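Local coordinates for negative regulator of ofd1 (Schizosaccharomyces pombe, PDB 3MSV), which acts as a nuclear import adaptor and a direct inhibitor of Ofd1, stabilising the Sre1 N-terminal transcription factor that activates hypoxic gene expression, at residues A175-V180 against E207-Y212; R181-R186 against Q200-Y205; A285-Y290 against D324-I329; L264-V269 against I281-V286. One frame throughout, in Å; residues are numbered along the deposited sequence.

Contact 1 of 4, residues A175-V180 against E207-Y212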
loop_
_atom_site.group_PDB
_atom_site.type_symbol
_atom_site.label_atom_id
_atom_site.label_comp_id
_atom_site.label_asym_id
_atom_site.label_seq_id
_atom_site.Cartn_x
_atom_site.Cartn_y
_atom_site.Cartn_z
ATOM N N ALA A 175 8.115 -6.275 -5.035
ATOM C CA ALA A 175 9.204 -5.956 -5.951
ATOM C C ALA A 175 8.674 -5.299 -7.220
ATOM O O ALA A 175 9.294 -4.364 -7.732
ATOM C CB ALA A 175 9.984 -7.207 -6.302
ATOM N N TYR A 176 7.537 -5.776 -7.743
ATOM C CA TYR A 176 6.979 -5.135 -8.931
ATOM C C TYR A 176 6.621 -3.692 -8.602
ATOM O O TYR A 176 6.797 -2.790 -9.412
ATOM C CB TYR A 176 5.762 -5.892 -9.472
ATOM C CG TYR A 176 6.100 -7.208 -10.188
ATOM C CD1 TYR A 176 5.377 -8.356 -9.929
ATOM C CD2 TYR A 176 7.142 -7.291 -11.124
ATOM C CE1 TYR A 176 5.661 -9.541 -10.563
ATOM C CE2 TYR A 176 7.426 -8.503 -11.798
ATOM C CZ TYR A 176 6.683 -9.618 -11.492
ATOM O OH TYR A 176 6.920 -10.834 -12.094
ATOM N N LEU A 177 6.146 -3.456 -7.387
ATOM C CA LEU A 177 5.707 -2.115 -7.042
ATOM C C LEU A 177 6.884 -1.168 -6.836
ATOM O O LEU A 177 6.802 0.002 -7.235
ATOM C CB LEU A 177 4.745 -2.122 -5.854
ATOM C CG LEU A 177 3.358 -2.673 -6.222
ATOM C CD1 LEU A 177 2.515 -2.821 -4.968
ATOM C CD2 LEU A 177 2.636 -1.795 -7.267
ATOM N N GLU A 178 7.980 -1.657 -6.253
ATOM C CA GLU A 178 9.176 -0.807 -6.147
ATOM C C GLU A 178 9.747 -0.503 -7.531
ATOM O O GLU A 178 10.310 0.569 -7.774
ATOM C CB GLU A 178 10.260 -1.444 -5.272
ATOM C CG GLU A 178 9.872 -1.644 -3.827
ATOM C CD GLU A 178 9.591 -0.345 -3.071
ATOM O OE1 GLU A 178 10.084 0.751 -3.473
ATOM O OE2 GLU A 178 8.865 -0.428 -2.053
ATOM N N LYS A 179 9.624 -1.447 -8.447
ATOM C CA LYS A 179 10.074 -1.193 -9.810
ATOM C C LYS A 179 9.260 -0.024 -10.412
ATOM O O LYS A 179 9.823 0.867 -11.050
ATOM C CB LYS A 179 9.946 -2.456 -10.657
ATOM C CG LYS A 179 10.384 -2.304 -12.084
ATOM C CD LYS A 179 11.910 -2.178 -12.251
ATOM C CE LYS A 179 12.305 -2.219 -13.755
ATOM N NZ LYS A 179 13.773 -1.918 -13.984
ATOM N N VAL A 180 7.950 -0.029 -10.174
ATOM C CA VAL A 180 7.078 1.045 -10.652
ATOM C C VAL A 180 7.581 2.388 -10.152
ATOM O O VAL A 180 7.665 3.349 -10.923
ATOM C CB VAL A 180 5.632 0.893 -10.170
ATOM C CG1 VAL A 180 4.897 2.216 -10.320
ATOM C CG2 VAL A 180 4.911 -0.220 -10.939
ATOM N N GLU A 207 0.320 -4.184 -13.683
ATOM C CA GLU A 207 -0.460 -5.379 -13.989
ATOM C C GLU A 207 0.112 -6.640 -13.311
ATOM O O GLU A 207 -0.635 -7.507 -12.850
ATOM C CB GLU A 207 -0.552 -5.569 -15.510
ATOM C CG GLU A 207 -1.403 -6.767 -15.948
ATOM C CD GLU A 207 -1.495 -6.924 -17.473
ATOM O OE1 GLU A 207 -0.677 -6.319 -18.193
ATOM O OE2 GLU A 207 -2.394 -7.648 -17.960
ATOM N N LYS A 208 1.431 -6.763 -13.271
ATOM C CA LYS A 208 2.028 -7.927 -12.648
ATOM C C LYS A 208 1.816 -7.866 -11.128
ATOM O O LYS A 208 1.545 -8.874 -10.496
ATOM C CB LYS A 208 3.528 -8.045 -13.004
ATOM C CG LYS A 208 3.821 -8.696 -14.392
ATOM C CD LYS A 208 5.118 -8.114 -14.925
ATOM C CE LYS A 208 5.941 -9.083 -15.762
ATOM N NZ LYS A 208 5.099 -9.908 -16.659
ATOM N N ALA A 209 1.937 -6.686 -10.545
ATOM C CA ALA A 209 1.714 -6.553 -9.130
ATOM C C ALA A 209 0.297 -6.969 -8.794
ATOM O O ALA A 209 0.084 -7.707 -7.842
ATOM C CB ALA A 209 1.963 -5.140 -8.675
ATOM N N ILE A 210 -0.680 -6.482 -9.562
ATOM C CA ILE A 210 -2.070 -6.804 -9.259
ATOM C C ILE A 210 -2.313 -8.282 -9.479
ATOM O O ILE A 210 -3.125 -8.878 -8.800
ATOM C CB ILE A 210 -3.059 -6.021 -10.129
ATOM C CG1 ILE A 210 -2.957 -4.534 -9.837
ATOM C CG2 ILE A 210 -4.492 -6.511 -9.897
ATOM C CD1 ILE A 210 -3.521 -3.684 -11.002
ATOM N N GLN A 211 -1.606 -8.882 -10.428
ATOM C CA GLN A 211 -1.784 -10.309 -10.698
ATOM C C GLN A 211 -1.502 -11.139 -9.426
ATOM O O GLN A 211 -2.140 -12.163 -9.188
ATOM C CB GLN A 211 -0.889 -10.761 -11.859
ATOM C CG GLN A 211 -0.732 -12.285 -11.944
ATOM C CD GLN A 211 0.175 -12.737 -13.099
ATOM O OE1 GLN A 211 0.765 -11.920 -13.807
ATOM N NE2 GLN A 211 0.285 -14.035 -13.282
ATOM N N TYR A 212 -0.542 -10.694 -8.614
ATOM C CA TYR A 212 -0.165 -11.443 -7.409
ATOM C C TYR A 212 -0.860 -10.942 -6.138
ATOM O O TYR A 212 -1.066 -11.706 -5.209
ATOM C CB TYR A 212 1.367 -11.504 -7.263
ATOM C CG TYR A 212 1.973 -12.278 -8.406
ATOM C CD1 TYR A 212 2.579 -11.627 -9.476
ATOM C CD2 TYR A 212 1.892 -13.656 -8.442
ATOM C CE1 TYR A 212 3.104 -12.336 -10.550
ATOM C CE2 TYR A 212 2.416 -14.388 -9.511
ATOM C CZ TYR A 212 3.012 -13.720 -10.562
ATOM O OH TYR A 212 3.525 -14.433 -11.618
HETATM O O HOH W 1 5.313 -13.140 -12.910
#
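Tyr176 lays its ring against the 207-212 segment, with the aliphatic start of Lys208 over one face. Lys208 CB stands 3.6 Å from the Tyr176 ring centroid and 14° off the ring normal, a CH-pi contact. The arrangement is an antiparallel packing of helices 166-189 and 198-217, successive helices of the helical-repeat (HEAT-type) fold. Its tight part lies beside the ring, where Ala209 lets the two approach: the segment axes come within 8.7 Å, and Tyr176 CA and Ala209 CA are 5.5 Å apart. Leu177 CD2 packs on Ala209 CB at 3.7 Å, while the CB atoms of Tyr176 and Ala209 also meet. Leu177 continues onto Leu235 and Leu238 of helix 235-244.

Toward the looser, more solvent-accessible side, Tyr212 CE1 lies 3.8 Å from Tyr176 CE1, at the edge of the Tyr176 ring. The Lys208 chain bends near its end and carries NZ off the ring. One water joins the two phenols, donating to Tyr176 OH at 2.9 Å and lying 2.6 Å from Tyr212 OH; Gln156 OE1 accepts a hydrogen bond from Tyr176 OH. A leucine at Tyr176 would probably leave Lys208 CB without its aromatic platform and the bridging water without one of its phenol partners. With no direct hydrogen bond between the segments, the chemistry implies apolar and CH-pi adhesion, with polar links, through the water and to Gln156, at the phenol ends.

Contact 2 of 4, residues R181-R186 against Q200-Y205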
loop_
_atom_site.group_PDB
_atom_site.type_symbol
_atom_site.label_atom_id
_atom_site.label_comp_id
_atom_site.label_asym_id
_atom_site.label_seq_id
_atom_site.Cartn_x
_atom_site.Cartn_y
_atom_site.Cartn_z
ATOM N N ARG A 181 7.926 2.451 -8.861
ATOM C CA ARG A 181 8.352 3.716 -8.252
ATOM C C ARG A 181 9.619 4.204 -8.868
ATOM O O ARG A 181 9.777 5.392 -9.143
ATOM C CB ARG A 181 8.553 3.592 -6.748
ATOM C CG ARG A 181 8.955 4.927 -6.079
ATOM C CD ARG A 181 9.228 4.718 -4.566
ATOM N NE ARG A 181 10.070 3.544 -4.382
ATOM C CZ ARG A 181 11.379 3.540 -4.601
ATOM N NH1 ARG A 181 11.996 4.657 -4.961
ATOM N NH2 ARG A 181 12.077 2.431 -4.439
ATOM N N VAL A 182 10.551 3.302 -9.091
ATOM C CA VAL A 182 11.794 3.711 -9.708
ATOM C C VAL A 182 11.587 4.121 -11.175
ATOM O O VAL A 182 12.236 5.042 -11.654
ATOM C CB VAL A 182 12.879 2.643 -9.546
ATOM C CG1 VAL A 182 14.043 2.905 -10.498
ATOM C CG2 VAL A 182 13.344 2.624 -8.086
ATOM N N LEU A 183 10.676 3.460 -11.885
ATOM C CA LEU A 183 10.479 3.784 -13.297
ATOM C C LEU A 183 9.887 5.199 -13.420
ATOM O O LEU A 183 10.317 5.994 -14.254
ATOM C CB LEU A 183 9.601 2.740 -13.988
ATOM C CG LEU A 183 10.290 1.434 -14.404
ATOM C CD1 LEU A 183 9.285 0.388 -14.836
ATOM C CD2 LEU A 183 11.337 1.660 -15.483
ATOM N N VAL A 184 8.930 5.506 -12.550
ATOM C CA VAL A 184 8.400 6.857 -12.415
ATOM C C VAL A 184 9.516 7.889 -12.226
ATOM O O VAL A 184 9.596 8.875 -12.957
ATOM C CB VAL A 184 7.405 6.942 -11.266
ATOM C CG1 VAL A 184 6.982 8.388 -11.048
ATOM C CG2 VAL A 184 6.199 6.085 -11.583
ATOM N N TRP A 185 10.396 7.648 -11.269
ATOM C CA TRP A 185 11.551 8.495 -11.083
ATOM C C TRP A 185 12.433 8.559 -12.325
ATOM O O TRP A 185 12.920 9.630 -12.675
ATOM C CB TRP A 185 12.404 7.973 -9.927
ATOM C CG TRP A 185 13.500 8.900 -9.588
ATOM C CD1 TRP A 185 13.450 9.914 -8.681
ATOM C CD2 TRP A 185 14.815 8.941 -10.169
ATOM N NE1 TRP A 185 14.652 10.575 -8.650
ATOM C CE2 TRP A 185 15.509 9.996 -9.549
ATOM C CE3 TRP A 185 15.467 8.188 -11.146
ATOM C CZ2 TRP A 185 16.834 10.320 -9.877
ATOM C CZ3 TRP A 185 16.777 8.502 -11.471
ATOM C CH2 TRP A 185 17.449 9.564 -10.841
ATOM N N ARG A 186 12.702 7.415 -12.962
ATOM C CA ARG A 186 13.547 7.437 -14.153
ATOM C C ARG A 186 12.863 8.250 -15.270
ATOM O O ARG A 186 13.509 8.956 -16.052
ATOM C CB ARG A 186 13.904 6.011 -14.628
ATOM C CG ARG A 186 14.892 5.239 -13.676
ATOM C CD ARG A 186 15.139 3.812 -14.158
ATOM N NE ARG A 186 15.559 3.805 -15.566
ATOM C CZ ARG A 186 15.510 2.742 -16.354
ATOM N NH1 ARG A 186 15.090 1.578 -15.877
ATOM N NH2 ARG A 186 15.895 2.839 -17.617
ATOM N N GLN A 200 2.623 3.948 -20.133
ATOM C CA GLN A 200 3.182 2.950 -21.033
ATOM C C GLN A 200 4.343 2.218 -20.337
ATOM O O GLN A 200 4.422 0.983 -20.370
ATOM C CB GLN A 200 3.618 3.611 -22.352
ATOM C CG GLN A 200 4.325 2.685 -23.332
ATOM C CD GLN A 200 3.384 1.683 -23.959
ATOM O OE1 GLN A 200 2.169 1.886 -23.988
ATOM N NE2 GLN A 200 3.939 0.588 -24.461
ATOM N N LEU A 201 5.225 2.973 -19.686
ATOM C CA LEU A 201 6.400 2.410 -19.005
ATOM C C LEU A 201 6.009 1.473 -17.899
ATOM O O LEU A 201 6.627 0.453 -17.655
ATOM C CB LEU A 201 7.170 3.528 -18.309
ATOM C CG LEU A 201 8.493 4.106 -18.760
ATOM C CD1 LEU A 201 9.053 4.889 -17.576
ATOM C CD2 LEU A 201 9.491 3.033 -19.220
ATOM N N VAL A 202 4.962 1.853 -17.196
ATOM C CA VAL A 202 4.744 1.339 -15.869
ATOM C C VAL A 202 3.595 0.308 -15.789
ATOM O O VAL A 202 3.646 -0.616 -14.985
ATOM C CB VAL A 202 4.581 2.571 -14.943
ATOM C CG1 VAL A 202 3.588 2.358 -13.883
ATOM C CG2 VAL A 202 5.942 3.027 -14.439
ATOM N N ASN A 203 2.587 0.433 -16.658
ATOM C CA ASN A 203 1.433 -0.459 -16.595
ATOM C C ASN A 203 1.783 -1.941 -16.567
ATOM O O ASN A 203 1.146 -2.698 -15.857
ATOM C CB ASN A 203 0.457 -0.207 -17.752
ATOM C CG ASN A 203 -0.450 0.987 -17.512
ATOM O OD1 ASN A 203 -1.236 1.339 -18.381
ATOM N ND2 ASN A 203 -0.335 1.623 -16.353
ATOM N N PRO A 204 2.787 -2.375 -17.353
ATOM C CA PRO A 204 3.107 -3.806 -17.297
ATOM C C PRO A 204 3.512 -4.294 -15.885
ATOM O O PRO A 204 3.269 -5.456 -15.541
ATOM C CB PRO A 204 4.277 -3.949 -18.296
ATOM C CG PRO A 204 4.092 -2.765 -19.261
ATOM C CD PRO A 204 3.616 -1.656 -18.343
ATOM N N TYR A 205 4.126 -3.433 -15.080
ATOM C CA TYR A 205 4.535 -3.859 -13.726
ATOM C C TYR A 205 3.377 -3.680 -12.744
ATOM O O TYR A 205 3.225 -4.454 -11.800
ATOM C CB TYR A 205 5.760 -3.081 -13.263
ATOM C CG TYR A 205 6.995 -3.403 -14.075
ATOM C CD1 TYR A 205 7.390 -2.588 -15.131
ATOM C CD2 TYR A 205 7.749 -4.532 -13.804
ATOM C CE1 TYR A 205 8.537 -2.884 -15.884
ATOM C CE2 TYR A 205 8.877 -4.842 -14.543
ATOM C CZ TYR A 205 9.269 -4.016 -15.570
ATOM O OH TYR A 205 10.383 -4.333 -16.301
#
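Leu183 meets Leu201, Val202 and Tyr205 across an antiparallel helix pair, part of the helical-repeat fold of this protein. The segment axes run at 175° to each other, 9.5 Å apart, and the nearest CA pair, Leu183 and Val202, is separated by 6.7 Å.

Leu183 divides its contacts along its side chain. Its CB rests on Val202 CG2 at 3.7 Å, whereas CG, beside the backbone N (chi1 -80°), carries CD1 onward to the Tyr205 ring. The Leu183 and Tyr205 side chains cross at about a right angle, and the methyl reaches ring atoms CD1 and CE1 together.

Val202 has an unusual first torsion, 143°, well away from a staggered value; its CG2 serves both Leu183 CB and, at 4.2 Å, Val184 CG2. Leu201 brings its CD1 to 3.7 Å from Leu183 O, a methyl against a carbonyl without a hydrogen bond. Pro204, with no N-H to donate, accompanies a kink just before Tyr205, whose N bonds to Val202 O instead. Beyond the pair, Val202 also packs on Tyr241 of helix 235-244. The closest approach between the segments is Leu183 CD1 to Tyr205 CE1, at 3.5 Å.

Contact 3 of 4, residues A285-Y290 against D324-I329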
loop_
_atom_site.group_PDB
_atom_site.type_symbol
_atom_site.label_atom_id
_atom_site.label_comp_id
_atom_site.label_asym_id
_atom_site.label_seq_id
_atom_site.Cartn_x
_atom_site.Cartn_y
_atom_site.Cartn_z
ATOM N N ALA A 285 -3.481 3.613 6.448
ATOM C CA ALA A 285 -3.440 3.382 4.999
ATOM C C ALA A 285 -4.846 3.221 4.446
ATOM O O ALA A 285 -5.165 3.758 3.394
ATOM C CB ALA A 285 -2.603 2.180 4.648
ATOM N N VAL A 286 -5.685 2.458 5.135
ATOM C CA VAL A 286 -7.064 2.316 4.692
ATOM C C VAL A 286 -7.746 3.690 4.635
ATOM O O VAL A 286 -8.425 4.006 3.659
ATOM C CB VAL A 286 -7.838 1.363 5.568
ATOM C CG1 VAL A 286 -9.312 1.449 5.243
ATOM C CG2 VAL A 286 -7.314 -0.059 5.371
ATOM N N LEU A 287 -7.532 4.519 5.657
ATOM C CA LEU A 287 -8.077 5.882 5.669
ATOM C C LEU A 287 -7.553 6.719 4.481
ATOM O O LEU A 287 -8.321 7.443 3.812
ATOM C CB LEU A 287 -7.797 6.594 7.013
ATOM C CG LEU A 287 -8.206 8.091 7.078
ATOM C CD1 LEU A 287 -9.716 8.234 6.871
ATOM C CD2 LEU A 287 -7.770 8.805 8.375
ATOM N N ASN A 288 -6.255 6.625 4.208
ATOM C CA ASN A 288 -5.684 7.333 3.066
ATOM C C ASN A 288 -6.364 6.901 1.791
ATOM O O ASN A 288 -6.706 7.726 0.935
ATOM C CB ASN A 288 -4.195 7.041 2.914
ATOM C CG ASN A 288 -3.668 7.503 1.563
ATOM O OD1 ASN A 288 -3.391 8.681 1.391
ATOM N ND2 ASN A 288 -3.563 6.579 0.582
ATOM N N ASN A 289 -6.549 5.593 1.652
ATOM C CA ASN A 289 -7.269 5.068 0.504
ATOM C C ASN A 289 -8.727 5.554 0.415
ATOM O O ASN A 289 -9.183 5.917 -0.677
ATOM C CB ASN A 289 -7.144 3.545 0.403
ATOM C CG ASN A 289 -5.788 3.107 -0.208
ATOM O OD1 ASN A 289 -5.674 2.951 -1.417
ATOM N ND2 ASN A 289 -4.756 2.960 0.628
ATOM N N TYR A 290 -9.455 5.603 1.536
ATOM C CA TYR A 290 -10.834 6.125 1.474
ATOM C C TYR A 290 -10.900 7.614 1.105
ATOM O O TYR A 290 -11.729 8.020 0.294
ATOM C CB TYR A 290 -11.623 5.857 2.753
ATOM C CG TYR A 290 -11.842 4.389 3.059
ATOM C CD1 TYR A 290 -12.255 3.980 4.325
ATOM C CD2 TYR A 290 -11.617 3.408 2.087
ATOM C CE1 TYR A 290 -12.467 2.614 4.620
ATOM C CE2 TYR A 290 -11.827 2.052 2.363
ATOM C CZ TYR A 290 -12.244 1.671 3.634
ATOM O OH TYR A 290 -12.437 0.352 3.913
ATOM N N ASP A 324 -15.635 6.617 9.558
ATOM C CA ASP A 324 -15.651 5.374 10.330
ATOM C C ASP A 324 -14.225 4.907 10.645
ATOM O O ASP A 324 -13.898 4.615 11.792
ATOM C CB ASP A 324 -16.486 4.290 9.638
ATOM C CG ASP A 324 -17.935 4.704 9.483
ATOM O OD1 ASP A 324 -18.388 5.566 10.280
ATOM O OD2 ASP A 324 -18.625 4.178 8.578
ATOM N N THR A 325 -13.373 4.880 9.634
ATOM C CA THR A 325 -12.014 4.399 9.819
ATOM C C THR A 325 -11.264 5.358 10.736
ATOM O O THR A 325 -10.526 4.912 11.605
ATOM C CB THR A 325 -11.289 4.207 8.459
ATOM O OG1 THR A 325 -11.987 3.223 7.686
ATOM C CG2 THR A 325 -9.857 3.761 8.665
ATOM N N TRP A 326 -11.471 6.665 10.560
ATOM C CA TRP A 326 -10.876 7.673 11.448
ATOM C C TRP A 326 -11.258 7.393 12.898
ATOM O O TRP A 326 -10.410 7.390 13.795
ATOM C CB TRP A 326 -11.315 9.098 11.076
ATOM C CG TRP A 326 -10.702 10.128 12.012
ATOM C CD1 TRP A 326 -9.541 10.828 11.813
ATOM C CD2 TRP A 326 -11.196 10.532 13.296
ATOM N NE1 TRP A 326 -9.283 11.630 12.899
ATOM C CE2 TRP A 326 -10.286 11.473 13.817
ATOM C CE3 TRP A 326 -12.312 10.185 14.056
ATOM C CZ2 TRP A 326 -10.466 12.081 15.064
ATOM C CZ3 TRP A 326 -12.484 10.778 15.312
ATOM C CH2 TRP A 326 -11.563 11.716 15.798
ATOM N N ASN A 327 -12.541 7.156 13.138
ATOM C CA ASN A 327 -12.948 6.733 14.475
ATOM C C ASN A 327 -12.203 5.488 14.960
ATOM O O ASN A 327 -11.770 5.437 16.122
ATOM C CB ASN A 327 -14.471 6.566 14.566
ATOM C CG ASN A 327 -15.167 7.896 14.797
ATOM O OD1 ASN A 327 -14.888 8.569 15.783
ATOM N ND2 ASN A 327 -16.043 8.288 13.892
ATOM N N VAL A 328 -12.047 4.490 14.083
ATOM C CA VAL A 328 -11.283 3.300 14.467
ATOM C C VAL A 328 -9.863 3.713 14.844
ATOM O O VAL A 328 -9.339 3.286 15.855
ATOM C CB VAL A 328 -11.270 2.201 13.376
ATOM C CG1 VAL A 328 -10.298 1.084 13.757
ATOM C CG2 VAL A 328 -12.696 1.640 13.148
ATOM N N ILE A 329 -9.256 4.588 14.053
ATOM C CA ILE A 329 -7.911 5.033 14.327
ATOM C C ILE A 329 -7.876 5.764 15.661
ATOM O O ILE A 329 -6.948 5.612 16.463
ATOM C CB ILE A 329 -7.410 5.965 13.212
ATOM C CG1 ILE A 329 -7.064 5.164 11.955
ATOM C CG2 ILE A 329 -6.188 6.748 13.666
ATOM C CD1 ILE A 329 -7.057 5.992 10.708
#
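Leu287 and Thr325 lie where two helices of the helical-repeat array pack antiparallel, their segment axes 9.3 Å apart and at 159°.

The apolar contacts centre on Leu287. Its CG is anti to the backbone N (chi1 174°), and its CD2 meets Ile329 CD1 at 3.7 Å and approaches the Trp326 ring at its edge. Thr325 CG2 lies 3.9 Å from Leu287 CB.

The polar atoms make no hydrogen bond across the contact. Thr325 OG1 has a weak hydrogen bond to Asn321 O and is 3.2 Å from Tyr290 CE1, near the ring plane, while Trp326 NE1 donates to Arg338 O. A glycine at Thr325 would probably open a gap beside Leu287 CB and leave the edge of Tyr290 without its hydroxyl neighbour.

Within 285-290, Val286 CG1 sits over one face of Tyr290, offset toward the rim. Ala285 O accepts from Asn289 N and Asn289 ND2 on opposite faces of its plane, the latter bond 2.9 Å long with an N-H...O angle of 167°.

Contact 4 of 4, residues L264-V269 against I281-V286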
loop_
_atom_site.group_PDB
_atom_site.type_symbol
_atom_site.label_atom_id
_atom_site.label_comp_id
_atom_site.label_asym_id
_atom_site.label_seq_id
_atom_site.Cartn_x
_atom_site.Cartn_y
_atom_site.Cartn_z
ATOM N N LEU A 264 -6.178 -6.129 1.673
ATOM C CA LEU A 264 -4.870 -6.538 2.158
ATOM C C LEU A 264 -4.463 -5.800 3.435
ATOM O O LEU A 264 -3.998 -6.423 4.404
ATOM C CB LEU A 264 -3.806 -6.364 1.072
ATOM C CG LEU A 264 -3.923 -7.431 -0.029
ATOM C CD1 LEU A 264 -2.848 -7.251 -1.091
ATOM C CD2 LEU A 264 -3.838 -8.826 0.573
ATOM N N TRP A 265 -4.614 -4.481 3.437
ATOM C CA TRP A 265 -4.297 -3.734 4.632
ATOM C C TRP A 265 -5.048 -4.309 5.834
ATOM O O TRP A 265 -4.461 -4.532 6.886
ATOM C CB TRP A 265 -4.624 -2.257 4.467
ATOM C CG TRP A 265 -3.592 -1.484 3.682
ATOM C CD1 TRP A 265 -3.746 -0.905 2.446
ATOM C CD2 TRP A 265 -2.241 -1.205 4.092
ATOM N NE1 TRP A 265 -2.569 -0.266 2.074
ATOM C CE2 TRP A 265 -1.636 -0.446 3.067
ATOM C CE3 TRP A 265 -1.497 -1.515 5.228
ATOM C CZ2 TRP A 265 -0.321 0.001 3.152
ATOM C CZ3 TRP A 265 -0.184 -1.070 5.309
ATOM C CH2 TRP A 265 0.388 -0.320 4.277
ATOM N N LEU A 266 -6.347 -4.541 5.660
ATOM C CA LEU A 266 -7.186 -5.042 6.737
ATOM C C LEU A 266 -6.707 -6.415 7.180
ATOM O O LEU A 266 -6.515 -6.676 8.374
ATOM C CB LEU A 266 -8.637 -5.094 6.270
ATOM C CG LEU A 266 -9.683 -4.039 6.669
ATOM C CD1 LEU A 266 -9.137 -2.639 6.821
ATOM C CD2 LEU A 266 -10.885 -4.076 5.698
ATOM N N LYS A 267 -6.490 -7.304 6.217
ATOM C CA LYS A 267 -6.013 -8.635 6.548
ATOM C C LYS A 267 -4.707 -8.649 7.332
ATOM O O LYS A 267 -4.516 -9.502 8.201
ATOM C CB LYS A 267 -5.863 -9.496 5.296
ATOM C CG LYS A 267 -5.345 -10.886 5.621
ATOM C CD LYS A 267 -6.119 -11.935 4.900
ATOM C CE LYS A 267 -5.967 -11.821 3.421
ATOM N NZ LYS A 267 -6.447 -13.074 2.828
ATOM N N SER A 268 -3.794 -7.727 7.039
ATOM C CA SER A 268 -2.513 -7.740 7.739
ATOM C C SER A 268 -2.689 -7.561 9.255
ATOM O O SER A 268 -1.740 -7.735 10.029
ATOM C CB SER A 268 -1.565 -6.674 7.186
ATOM O OG SER A 268 -1.973 -5.361 7.542
ATOM N N VAL A 269 -3.903 -7.210 9.672
ATOM C CA VAL A 269 -4.161 -6.942 11.085
ATOM C C VAL A 269 -5.528 -7.453 11.591
ATOM O O VAL A 269 -6.051 -6.906 12.551
ATOM C CB VAL A 269 -4.061 -5.405 11.396
ATOM C CG1 VAL A 269 -2.725 -4.837 10.964
ATOM C CG2 VAL A 269 -5.209 -4.639 10.718
ATOM N N ILE A 281 -0.988 1.423 11.782
ATOM C CA ILE A 281 -0.375 1.626 10.478
ATOM C C ILE A 281 -1.283 1.212 9.316
ATOM O O ILE A 281 -1.389 1.930 8.316
ATOM C CB ILE A 281 0.968 0.906 10.373
ATOM C CG1 ILE A 281 1.894 1.404 11.493
ATOM C CG2 ILE A 281 1.583 1.125 8.973
ATOM C CD1 ILE A 281 3.292 0.793 11.470
ATOM N N ALA A 282 -1.931 0.060 9.467
ATOM C CA ALA A 282 -2.885 -0.452 8.492
ATOM C C ALA A 282 -4.125 0.445 8.340
ATOM O O ALA A 282 -4.571 0.726 7.218
ATOM C CB ALA A 282 -3.318 -1.847 8.886
ATOM N N GLN A 283 -4.691 0.874 9.464
ATOM C CA GLN A 283 -5.900 1.687 9.419
ATOM C C GLN A 283 -5.622 3.077 8.822
ATOM O O GLN A 283 -6.460 3.640 8.123
ATOM C CB GLN A 283 -6.564 1.773 10.808
ATOM C CG GLN A 283 -7.068 0.416 11.325
ATOM C CD GLN A 283 -8.306 -0.071 10.586
ATOM O OE1 GLN A 283 -8.808 0.587 9.664
ATOM N NE2 GLN A 283 -8.819 -1.217 10.999
ATOM N N GLU A 284 -4.440 3.619 9.066
ATOM C CA GLU A 284 -4.090 4.898 8.430
ATOM C C GLU A 284 -3.986 4.751 6.921
ATOM O O GLU A 284 -4.406 5.643 6.179
ATOM C CB GLU A 284 -2.822 5.517 9.024
ATOM C CG GLU A 284 -2.987 5.843 10.501
ATOM C CD GLU A 284 -1.900 6.764 11.039
ATOM O OE1 GLU A 284 -0.731 6.317 11.114
ATOM O OE2 GLU A 284 -2.205 7.927 11.403
ATOM N N ALA A 285 -3.481 3.613 6.448
ATOM C CA ALA A 285 -3.440 3.382 4.999
ATOM C C ALA A 285 -4.846 3.221 4.446
ATOM O O ALA A 285 -5.165 3.758 3.394
ATOM C CB ALA A 285 -2.603 2.180 4.648
ATOM N N VAL A 286 -5.685 2.458 5.135
ATOM C CA VAL A 286 -7.064 2.316 4.692
ATOM C C VAL A 286 -7.746 3.690 4.635
ATOM O O VAL A 286 -8.425 4.006 3.659
ATOM C CB VAL A 286 -7.838 1.363 5.568
ATOM C CG1 VAL A 286 -9.312 1.449 5.243
ATOM C CG2 VAL A 286 -7.314 -0.059 5.371
#
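Trp265 spreads one face of its indole over the methyl of Ala285, in the packing of consecutive helices 251-267 and 276-302 of the helical-repeat fold. Ala285 CB lies 3.4 Å from the centroid of the Trp265 six-membered ring and 20° off the ring normal, so the CH-pi contact is almost centred. A first torsion that sets CG beside the backbone N (chi1 -79°) turns the indole onto this methyl. Trp265 CB, for its part, lies 3.6 Å from Val286 CG2. That same methyl receives Leu266 CD1 at 3.5 Å, tighter than usual van der Waals contact, the two side chains crossing at about a right angle.

Ala282 fills the neighbouring position. Its CB is 3.5 Å from Trp265 O and is met by both methyls of Val269, CG1 at 3.7 Å. Such small residues allow close backbones: Trp265 CA and Ala282 CA are 5.3 Å apart.

The next layer concerns the chain around Trp265 O. Ser268 OG donates to this carbonyl over 2.7 Å, tilted 24° from its plane, linking the serine back to the preceding turn.

Farther out, helix 235-244 contributes Leu235 and Tyr236 beside Trp265, while Thr325 brings helix 308-332 against Val286. Loop residues Leu232 and Pro229 also pack, on Trp265 and Val269 respectively; no strand takes part.

In the fold
Contacts 1 and 2 join the same two helices, 166-189 and 198-217, with contact 2 nested inside the chain loop closed by contact 1. Contact 1 is the more buried and adds a water bridge, whereas contact 2 is partly buried and depends on aliphatic packing with one tyrosine ring. Contacts 3 and 4 are both buried and share Ala285 and Val286 on helix 276-302, which meets helix 308-332 in one and helix 251-267 in the other. Contact 3 packs leucine, isoleucine and threonine, with a hydroxyl at a ring edge; contact 4 sets an alanine methyl on an indole face, lies nearest the chain centre and buries the most surface, 362 Å².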